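Local coordinates for PixA inclusion body protein (PDB 4LZK) that is of unknown function but belongs to the PixA family of bacterial inclusion body proteins and forms a beta-sandwich of two mixed sheets, at residues Q18-L23 / V78-S83; L74-G79 / S148-A153; Q109-F114 / E156-S161. One frame throughout, in Å; residues are numbered along the deposited sequence.

Contact 1. Residues Q18-L23 / V78-S83; sequences QSIQIL and VGDKVS
The side chains of Asp80 and Gln18 run side by side, Gln18 CB 3.8 Å from Asp80 OD1, with carboxylate and amide planes nearly perpendicular (86°). Above the carboxylate plane sits the backbone N of Gln18, whose hydrogen bond to Asp80 OD1 is 3.0 Å long; OD2 bonds Asn77 ND2, from the start of the same turn. Asp80 CG stands beside its own backbone N (chi1 -69°), bringing OD1 to Gln18. The Gln18 amide turns away, its NE2 hydrogen-bonded to Ala16 O.

Beyond this junction the strands pair in parallel. Gln18 O takes Lys81 N at 2.8 Å, and Ile20 N returns to Lys81 O at 2.9 Å. Ser83 follows, weakly through its N to Ile20 O and firmly by Ile22 N on Ser83 O at 2.7 Å.

Ile20, Ile22 and Val82 share one face: Ile22 CD1 packs on Val82 CB at 4.0 Å, and Leu74 and Leu76 join them. Ser19, Lys81 and Ser83 occupy the other, where Ser19 OG lies 3.6 Å from Lys81 CE. Branched hydrocarbons thus suit the sandwich interior, polar chains the outer face, while Asp80 extends the pairing past the strand.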
loop_
_atom_site.group_PDB
_atom_site.type_symbol
_atom_site.label_atom_id
_atom_site.label_comp_id
_atom_site.label_asym_id
_atom_site.label_seq_id
_atom_site.Cartn_x
_atom_site.Cartn_y
_atom_site.Cartn_z
ATOM N N GLN C 18 22.959 -9.378 -7.148
ATOM C CA GLN C 18 21.698 -10.153 -7.254
ATOM C C GLN C 18 21.213 -10.212 -8.717
ATOM O O GLN C 18 21.689 -9.463 -9.591
ATOM C CB GLN C 18 20.636 -9.509 -6.344
ATOM C CG GLN C 18 21.034 -9.338 -4.881
ATOM C CD GLN C 18 21.267 -10.683 -4.184
ATOM O OE1 GLN C 18 20.456 -11.556 -4.264
ATOM N NE2 GLN C 18 22.395 -10.835 -3.533
ATOM N N SER C 19 20.361 -11.183 -9.024
ATOM C CA SER C 19 19.673 -11.299 -10.307
ATOM C C SER C 19 18.170 -11.239 -10.042
ATOM O O SER C 19 17.619 -12.155 -9.474
ATOM C CB SER C 19 19.950 -12.618 -10.937
ATOM O OG SER C 19 21.330 -12.776 -10.977
ATOM N N ILE C 20 17.557 -10.143 -10.435
ATOM C CA ILE C 20 16.203 -9.816 -10.103
ATOM C C ILE C 20 15.334 -10.085 -11.335
ATOM O O ILE C 20 15.648 -9.705 -12.411
ATOM C CB ILE C 20 16.125 -8.333 -9.802
ATOM C CG1 ILE C 20 17.077 -8.021 -8.644
ATOM C CG2 ILE C 20 14.698 -7.990 -9.434
ATOM C CD1 ILE C 20 17.388 -6.522 -8.618
ATOM N N GLN C 21 14.283 -10.830 -11.154
ATOM C CA GLN C 21 13.362 -11.032 -12.213
ATOM C C GLN C 21 12.206 -10.062 -12.099
ATOM O O GLN C 21 11.598 -9.902 -11.019
ATOM C CB GLN C 21 12.821 -12.475 -12.119
ATOM C CG GLN C 21 13.823 -13.618 -12.208
ATOM C CD GLN C 21 13.205 -14.905 -11.610
ATOM O OE1 GLN C 21 12.870 -14.958 -10.393
ATOM N NE2 GLN C 21 13.095 -15.911 -12.402
ATOM N N ILE C 22 11.814 -9.471 -13.238
ATOM C CA ILE C 22 10.787 -8.506 -13.193
ATOM C C ILE C 22 9.705 -8.952 -14.180
ATOM O O ILE C 22 10.057 -9.308 -15.257
ATOM C CB ILE C 22 11.280 -7.056 -13.548
ATOM C CG1 ILE C 22 12.384 -6.539 -12.616
ATOM C CG2 ILE C 22 10.112 -6.103 -13.599
ATOM C CD1 ILE C 22 13.056 -5.284 -13.189
ATOM N N LEU C 23 8.425 -8.917 -13.783
ATOM C CA LEU C 23 7.307 -9.243 -14.646
ATOM C C LEU C 23 6.365 -8.067 -14.770
ATOM O O LEU C 23 5.780 -7.550 -13.760
ATOM C CB LEU C 23 6.586 -10.533 -14.188
ATOM C CG LEU C 23 5.535 -11.084 -15.167
ATOM C CD1 LEU C 23 6.213 -11.587 -16.440
ATOM C CD2 LEU C 23 4.727 -12.159 -14.461
ATOM N N VAL C 78 23.789 -1.012 -7.367
ATOM C CA VAL C 78 24.710 -1.090 -8.488
ATOM C C VAL C 78 25.352 -2.489 -8.540
ATOM O O VAL C 78 25.858 -2.995 -7.535
ATOM C CB VAL C 78 25.800 -0.008 -8.374
ATOM C CG1 VAL C 78 26.887 -0.205 -9.422
ATOM C CG2 VAL C 78 25.178 1.324 -8.437
ATOM N N GLY C 79 25.405 -3.102 -9.688
ATOM C CA GLY C 79 25.831 -4.473 -9.791
ATOM C C GLY C 79 24.725 -5.489 -10.067
ATOM O O GLY C 79 24.978 -6.500 -10.682
ATOM N N ASP C 80 23.504 -5.229 -9.583
ATOM C CA ASP C 80 22.397 -6.152 -9.705
ATOM C C ASP C 80 22.002 -6.254 -11.166
ATOM O O ASP C 80 21.907 -5.235 -11.877
ATOM C CB ASP C 80 21.205 -5.697 -8.861
ATOM C CG ASP C 80 21.489 -5.811 -7.303
ATOM O OD1 ASP C 80 22.597 -6.363 -6.943
ATOM O OD2 ASP C 80 20.649 -5.312 -6.482
ATOM N N LYS C 81 21.777 -7.497 -11.592
ATOM C CA LYS C 81 21.236 -7.802 -12.879
ATOM C C LYS C 81 19.697 -7.767 -12.853
ATOM O O LYS C 81 19.091 -8.062 -11.831
ATOM C CB LYS C 81 21.681 -9.208 -13.286
ATOM C CG LYS C 81 23.196 -9.354 -13.100
ATOM C CD LYS C 81 23.839 -10.497 -13.897
ATOM C CE LYS C 81 24.050 -11.790 -13.074
ATOM N NZ LYS C 81 24.204 -12.978 -13.980
ATOM N N VAL C 82 19.074 -7.405 -13.966
ATOM C CA VAL C 82 17.584 -7.420 -14.015
ATOM C C VAL C 82 17.162 -8.144 -15.282
ATOM O O VAL C 82 17.978 -8.253 -16.221
ATOM C CB VAL C 82 16.939 -6.059 -13.944
ATOM C CG1 VAL C 82 17.218 -5.380 -12.617
ATOM C CG2 VAL C 82 17.380 -5.179 -15.123
ATOM N N SER C 83 16.013 -8.782 -15.247
ATOM C CA SER C 83 15.529 -9.503 -16.411
ATOM C C SER C 83 14.045 -9.239 -16.432
ATOM O O SER C 83 13.348 -9.566 -15.458
ATOM C CB SER C 83 15.817 -10.998 -16.308
ATOM O OG SER C 83 15.243 -11.682 -17.470
#

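Contact 2. Residues L74-G79 / S148-A153; sequences LKLNVG and SVAKSA
Gly79 and Ala150 join two segments that meet steeply, the touching parts running 111° apart. Residues 77 to 80 form a type II beta turn: Asn77 O lies 2.9 Å from Asp80 N, with Val78 and Gly79 at the two corners. Gly79 has a positive phi (106°), where a side chain would press on the preceding carbonyl, so glycine suits this corner. The turn presents Gly79 N to Ala150 O, and the hydrogen bond is 2.9 Å long and nearly straight (168° at the hydrogen), although the donor stands somewhat out of the carbonyl plane.

Small and branched apolar groups pack around that bond. Ala150 points its methyl at the turn, with CB 3.7 Å from Asn77 O and 4.0 Å from Leu76 CD2; a short side chain fits between a carbonyl and a leucine branch. Val78 uses both of its branches: CG1 reaches Lys151 C at 4.1 Å, while CG2 lies against the backbone further on, 3.8 Å from Ala153 N. Val149 sets CG2 anti to its backbone N, beside the carbonyl of Gly79, with CG2 and Gly79 O only 3.3 Å apart. The polar ends turn elsewhere: Asn77 ND2 bonds Pro61 O, its OD1 bonds Ser106 OG of a neighbouring subunit, and Lys151 NZ bonds Gln109 OE1.

The contact therefore ties the turn between strands 72-76 and 81-88 to the connection between strands 142-149 and 154-167, at one end of the sandwich. Strand 172-186 pairs in parallel with strand 72-76, and its Ala186 touches Leu76, Val78 and Ala150; Leu76 also packs on Ile20 of strand 19-26 and Val82 of strand 81-88.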
loop_
_atom_site.group_PDB
_atom_site.type_symbol
_atom_site.label_atom_id
_atom_site.label_comp_id
_atom_site.label_asym_id
_atom_site.label_seq_id
_atom_site.Cartn_x
_atom_site.Cartn_y
_atom_site.Cartn_z
ATOM N N LEU C 74 11.439 0.761 -8.473
ATOM C CA LEU C 74 12.422 -0.256 -8.097
ATOM C C LEU C 74 13.650 0.423 -7.503
ATOM O O LEU C 74 14.118 1.445 -8.004
ATOM C CB LEU C 74 12.863 -1.027 -9.325
ATOM C CG LEU C 74 13.797 -2.176 -9.149
ATOM C CD1 LEU C 74 13.249 -3.346 -8.332
ATOM C CD2 LEU C 74 14.281 -2.669 -10.537
ATOM N N LYS C 75 14.146 -0.130 -6.428
ATOM C CA LYS C 75 15.405 0.374 -5.855
ATOM C C LYS C 75 16.299 -0.774 -5.680
ATOM O O LYS C 75 15.937 -1.725 -5.031
ATOM C CB LYS C 75 15.190 1.041 -4.523
ATOM C CG LYS C 75 14.468 2.343 -4.654
ATOM C CD LYS C 75 13.795 2.668 -3.380
ATOM C CE LYS C 75 13.593 4.150 -3.189
ATOM N NZ LYS C 75 14.804 4.692 -2.487
ATOM N N LEU C 76 17.493 -0.716 -6.238
ATOM C CA LEU C 76 18.371 -1.853 -6.115
ATOM C C LEU C 76 19.877 -1.430 -5.984
ATOM O O LEU C 76 20.164 -0.264 -5.825
ATOM C CB LEU C 76 18.114 -2.826 -7.263
ATOM C CG LEU C 76 18.731 -2.589 -8.660
ATOM C CD1 LEU C 76 17.996 -3.384 -9.763
ATOM C CD2 LEU C 76 18.857 -1.191 -9.094
ATOM N N ASN C 77 20.769 -2.387 -5.986
ATOM C CA ASN C 77 22.210 -2.128 -5.838
ATOM C C ASN C 77 22.922 -2.022 -7.185
ATOM O O ASN C 77 22.669 -2.845 -8.070
ATOM C CB ASN C 77 22.887 -3.199 -4.965
ATOM C CG ASN C 77 22.077 -3.560 -3.738
ATOM O OD1 ASN C 77 22.253 -2.932 -2.675
ATOM N ND2 ASN C 77 21.161 -4.599 -3.872
ATOM N N VAL C 78 23.789 -1.012 -7.367
ATOM C CA VAL C 78 24.710 -1.090 -8.488
ATOM C C VAL C 78 25.352 -2.489 -8.540
ATOM O O VAL C 78 25.858 -2.995 -7.535
ATOM C CB VAL C 78 25.800 -0.008 -8.374
ATOM C CG1 VAL C 78 26.887 -0.205 -9.422
ATOM C CG2 VAL C 78 25.178 1.324 -8.437
ATOM N N GLY C 79 25.405 -3.102 -9.688
ATOM C CA GLY C 79 25.831 -4.473 -9.791
ATOM C C GLY C 79 24.725 -5.489 -10.067
ATOM O O GLY C 79 24.978 -6.500 -10.682
ATOM N N SER C 148 19.424 -6.569 -18.317
ATOM C CA SER C 148 20.395 -5.520 -18.144
ATOM C C SER C 148 21.087 -5.663 -16.805
ATOM O O SER C 148 20.939 -6.644 -16.119
ATOM C CB SER C 148 19.682 -4.187 -18.285
ATOM O OG SER C 148 20.587 -3.089 -18.191
ATOM N N VAL C 149 21.866 -4.640 -16.414
ATOM C CA VAL C 149 22.534 -4.634 -15.136
ATOM C C VAL C 149 22.534 -3.153 -14.701
ATOM O O VAL C 149 22.588 -2.252 -15.542
ATOM C CB VAL C 149 23.988 -5.220 -15.231
ATOM C CG1 VAL C 149 24.931 -4.299 -16.041
ATOM C CG2 VAL C 149 24.573 -5.477 -13.844
ATOM N N ALA C 150 22.407 -2.915 -13.412
ATOM C CA ALA C 150 22.569 -1.565 -12.886
ATOM C C ALA C 150 24.059 -1.236 -12.877
ATOM O O ALA C 150 24.825 -1.987 -12.277
ATOM C CB ALA C 150 22.006 -1.464 -11.465
ATOM N N LYS C 151 24.464 -0.124 -13.455
ATOM C CA LYS C 151 25.891 0.176 -13.523
ATOM C C LYS C 151 26.248 1.562 -13.069
ATOM O O LYS C 151 27.444 1.862 -12.966
ATOM C CB LYS C 151 26.507 -0.060 -14.915
ATOM C CG LYS C 151 25.703 0.449 -16.055
ATOM C CD LYS C 151 25.878 1.900 -16.279
ATOM C CE LYS C 151 25.398 2.305 -17.688
ATOM N NZ LYS C 151 25.600 3.796 -17.737
ATOM N N SER C 152 25.257 2.433 -12.867
ATOM C CA SER C 152 25.605 3.733 -12.258
ATOM C C SER C 152 24.586 4.085 -11.185
ATOM O O SER C 152 23.409 3.723 -11.294
ATOM C CB SER C 152 25.702 4.820 -13.304
ATOM O OG SER C 152 26.526 4.439 -14.427
ATOM N N ALA C 153 25.030 4.781 -10.121
ATOM C CA ALA C 153 24.119 5.188 -9.066
ATOM C C ALA C 153 23.254 6.318 -9.542
ATOM O O ALA C 153 23.690 7.108 -10.394
ATOM C CB ALA C 153 24.880 5.571 -7.791
#

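Contact 3. Residues Q109-F114 / E156-S161; sequences QVFAPF and EYLATS
Glu156, on strand 154-167 of one sheet of the beta-sandwich, reaches across to the loop 109-114 that leads into strand 115-120 of the other. Glu156 OE1 accepts a hydrogen bond from Phe111 N, 2.9 Å long and close to straight (164°), with the donor lying nearly along the C-O axis. Glu156 OE2 takes a water at 2.6 Å, and the same water donates to Phe111 O at 2.8 Å, so the carboxylate holds Phe111 N directly and Phe111 O through the water. Two donors on a buried carboxylate would probably favour its ionised form.

The reach depends on an extended side chain, CG anti to the backbone N (chi1 -172°) and straight beyond. Val110 slides along it in the opposite direction, its CG2 at 3.7 Å from Glu156 CB. The Phe111 ring meets Glu156 OE1 with its edge, CD2 being 3.6 Å away.

Two residues further along the strand, Leu158 divides its branches between the aromatic rings: CD1 packs on Phe111 CD2 at 4.1 Å and CD2 on Phe114 CE1 at 4.0 Å, each side chain crossing at about a right angle. A forked leucine suits the position between two phenylalanines. Farther out, Ala184 of strand 172-186 backs Phe111, Val102 and Phe146 touch Phe114, and Ser148 OG hydrogen-bonds Ala112 O, fixing the loop between the two rings.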
loop_
_atom_site.group_PDB
_atom_site.type_symbol
_atom_site.label_atom_id
_atom_site.label_comp_id
_atom_site.label_asym_id
_atom_site.label_seq_id
_atom_site.Cartn_x
_atom_site.Cartn_y
_atom_site.Cartn_z
ATOM N N GLN C 109 21.742 7.206 -16.701
ATOM C CA GLN C 109 21.732 5.838 -17.307
ATOM C C GLN C 109 22.117 4.875 -16.202
ATOM O O GLN C 109 23.222 4.389 -16.167
ATOM C CB GLN C 109 22.686 5.739 -18.530
ATOM C CG GLN C 109 22.356 4.603 -19.494
ATOM C CD GLN C 109 23.430 4.289 -20.516
ATOM O OE1 GLN C 109 24.619 4.297 -20.181
ATOM N NE2 GLN C 109 23.021 3.917 -21.757
ATOM N N VAL C 110 21.217 4.624 -15.259
ATOM C CA VAL C 110 21.456 3.676 -14.245
ATOM C C VAL C 110 21.643 2.248 -14.833
ATOM O O VAL C 110 22.503 1.556 -14.471
ATOM C CB VAL C 110 20.230 3.632 -13.331
ATOM C CG1 VAL C 110 20.281 2.468 -12.365
ATOM C CG2 VAL C 110 20.110 4.976 -12.594
ATOM N N PHE C 111 20.844 1.877 -15.781
ATOM C CA PHE C 111 20.920 0.534 -16.347
ATOM C C PHE C 111 21.683 0.637 -17.680
ATOM O O PHE C 111 21.521 1.603 -18.468
ATOM C CB PHE C 111 19.544 -0.044 -16.611
ATOM C CG PHE C 111 18.827 -0.442 -15.340
ATOM C CD1 PHE C 111 19.155 -1.586 -14.681
ATOM C CD2 PHE C 111 17.900 0.403 -14.794
ATOM C CE1 PHE C 111 18.567 -1.913 -13.488
ATOM C CE2 PHE C 111 17.300 0.123 -13.600
ATOM C CZ PHE C 111 17.612 -1.071 -12.950
ATOM N N ALA C 112 22.381 -0.458 -17.989
ATOM C CA ALA C 112 22.982 -0.619 -19.302
ATOM C C ALA C 112 21.857 -0.752 -20.275
ATOM O O ALA C 112 20.722 -0.985 -19.817
ATOM C CB ALA C 112 23.810 -1.826 -19.334
ATOM N N PRO C 113 22.098 -0.490 -21.561
ATOM C CA PRO C 113 21.068 -0.774 -22.564
ATOM C C PRO C 113 20.687 -2.298 -22.469
ATOM O O PRO C 113 21.533 -3.142 -22.121
ATOM C CB PRO C 113 21.768 -0.494 -23.890
ATOM C CG PRO C 113 22.866 0.439 -23.551
ATOM C CD PRO C 113 23.277 0.193 -22.154
ATOM N N PHE C 114 19.443 -2.612 -22.724
ATOM C CA PHE C 114 18.919 -3.941 -22.509
ATOM C C PHE C 114 19.196 -4.876 -23.654
ATOM O O PHE C 114 19.284 -4.454 -24.793
ATOM C CB PHE C 114 17.385 -3.885 -22.259
ATOM C CG PHE C 114 17.030 -3.453 -20.842
ATOM C CD1 PHE C 114 17.266 -2.166 -20.430
ATOM C CD2 PHE C 114 16.497 -4.381 -19.931
ATOM C CE1 PHE C 114 16.986 -1.820 -19.141
ATOM C CE2 PHE C 114 16.162 -4.013 -18.670
ATOM C CZ PHE C 114 16.411 -2.706 -18.271
ATOM N N GLU C 156 16.596 6.565 -12.616
ATOM C CA GLU C 156 16.296 6.477 -14.065
ATOM C C GLU C 156 14.798 6.182 -14.298
ATOM O O GLU C 156 14.237 5.388 -13.590
ATOM C CB GLU C 156 17.128 5.385 -14.744
ATOM C CG GLU C 156 17.008 5.392 -16.273
ATOM C CD GLU C 156 17.916 4.369 -17.009
ATOM O OE1 GLU C 156 18.648 3.611 -16.344
ATOM O OE2 GLU C 156 17.882 4.402 -18.280
ATOM N N TYR C 157 14.224 6.818 -15.286
ATOM C CA TYR C 157 12.951 6.398 -15.819
ATOM C C TYR C 157 13.199 5.690 -17.159
ATOM O O TYR C 157 13.875 6.228 -17.983
ATOM C CB TYR C 157 11.954 7.558 -15.962
ATOM C CG TYR C 157 11.795 8.450 -14.722
ATOM C CD1 TYR C 157 12.238 8.044 -13.444
ATOM C CD2 TYR C 157 11.205 9.708 -14.810
ATOM C CE1 TYR C 157 12.164 8.902 -12.317
ATOM C CE2 TYR C 157 11.079 10.547 -13.668
ATOM C CZ TYR C 157 11.580 10.166 -12.440
ATOM O OH TYR C 157 11.426 10.998 -11.305
ATOM N N LEU C 158 12.608 4.505 -17.330
ATOM C CA LEU C 158 12.677 3.670 -18.512
ATOM C C LEU C 158 11.358 3.591 -19.248
ATOM O O LEU C 158 10.290 3.527 -18.600
ATOM C CB LEU C 158 13.013 2.275 -18.033
ATOM C CG LEU C 158 14.335 2.384 -17.275
ATOM C CD1 LEU C 158 14.277 1.957 -15.818
ATOM C CD2 LEU C 158 15.413 1.721 -18.062
ATOM N N ALA C 159 11.385 3.667 -20.604
ATOM C CA ALA C 159 10.250 3.389 -21.388
ATOM C C ALA C 159 10.291 1.978 -21.916
ATOM O O ALA C 159 11.301 1.611 -22.529
ATOM C CB ALA C 159 10.187 4.375 -22.544
ATOM N N THR C 160 9.232 1.211 -21.746
ATOM C CA THR C 160 9.167 -0.164 -22.283
ATOM C C THR C 160 8.038 -0.178 -23.326
ATOM O O THR C 160 6.876 0.143 -22.988
ATOM C CB THR C 160 8.879 -1.156 -21.190
ATOM O OG1 THR C 160 9.961 -1.129 -20.195
ATOM C CG2 THR C 160 8.717 -2.538 -21.778
ATOM N N SER C 161 8.354 -0.539 -24.563
ATOM C CA SER C 161 7.402 -0.592 -25.636
ATOM C C SER C 161 7.018 -2.062 -25.932
ATOM O O SER C 161 7.843 -2.960 -25.832
ATOM C CB SER C 161 7.989 -0.002 -26.898
ATOM O OG SER C 161 8.360 1.327 -26.656
HETATM O O HOH W 1 19.017 2.352 -19.412
#

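In the fold
Contact 3 is the buried one, set between the two sheets; contacts 1 and 2 are only partly buried, and their ranges overlap at Val78 and Gly79. Contact 1 lies within a single sheet and relies on repeated backbone bonds, contact 2 joins a turn and a connecting loop through one such bond and apolar packing, and contact 3 uses a carboxylate and a water to hold an irregular loop. Two probable hydrogen bonds tie contact 1 to contact 2: Val82 N lies 2.9 Å from Ser148 O, and Asp80 O 2.8 Å from Ala150 N. Val82, part of contact 1, also extends its methyls to Phe111 and Phe114, linking its apolar face to the aromatic packing of contact 3.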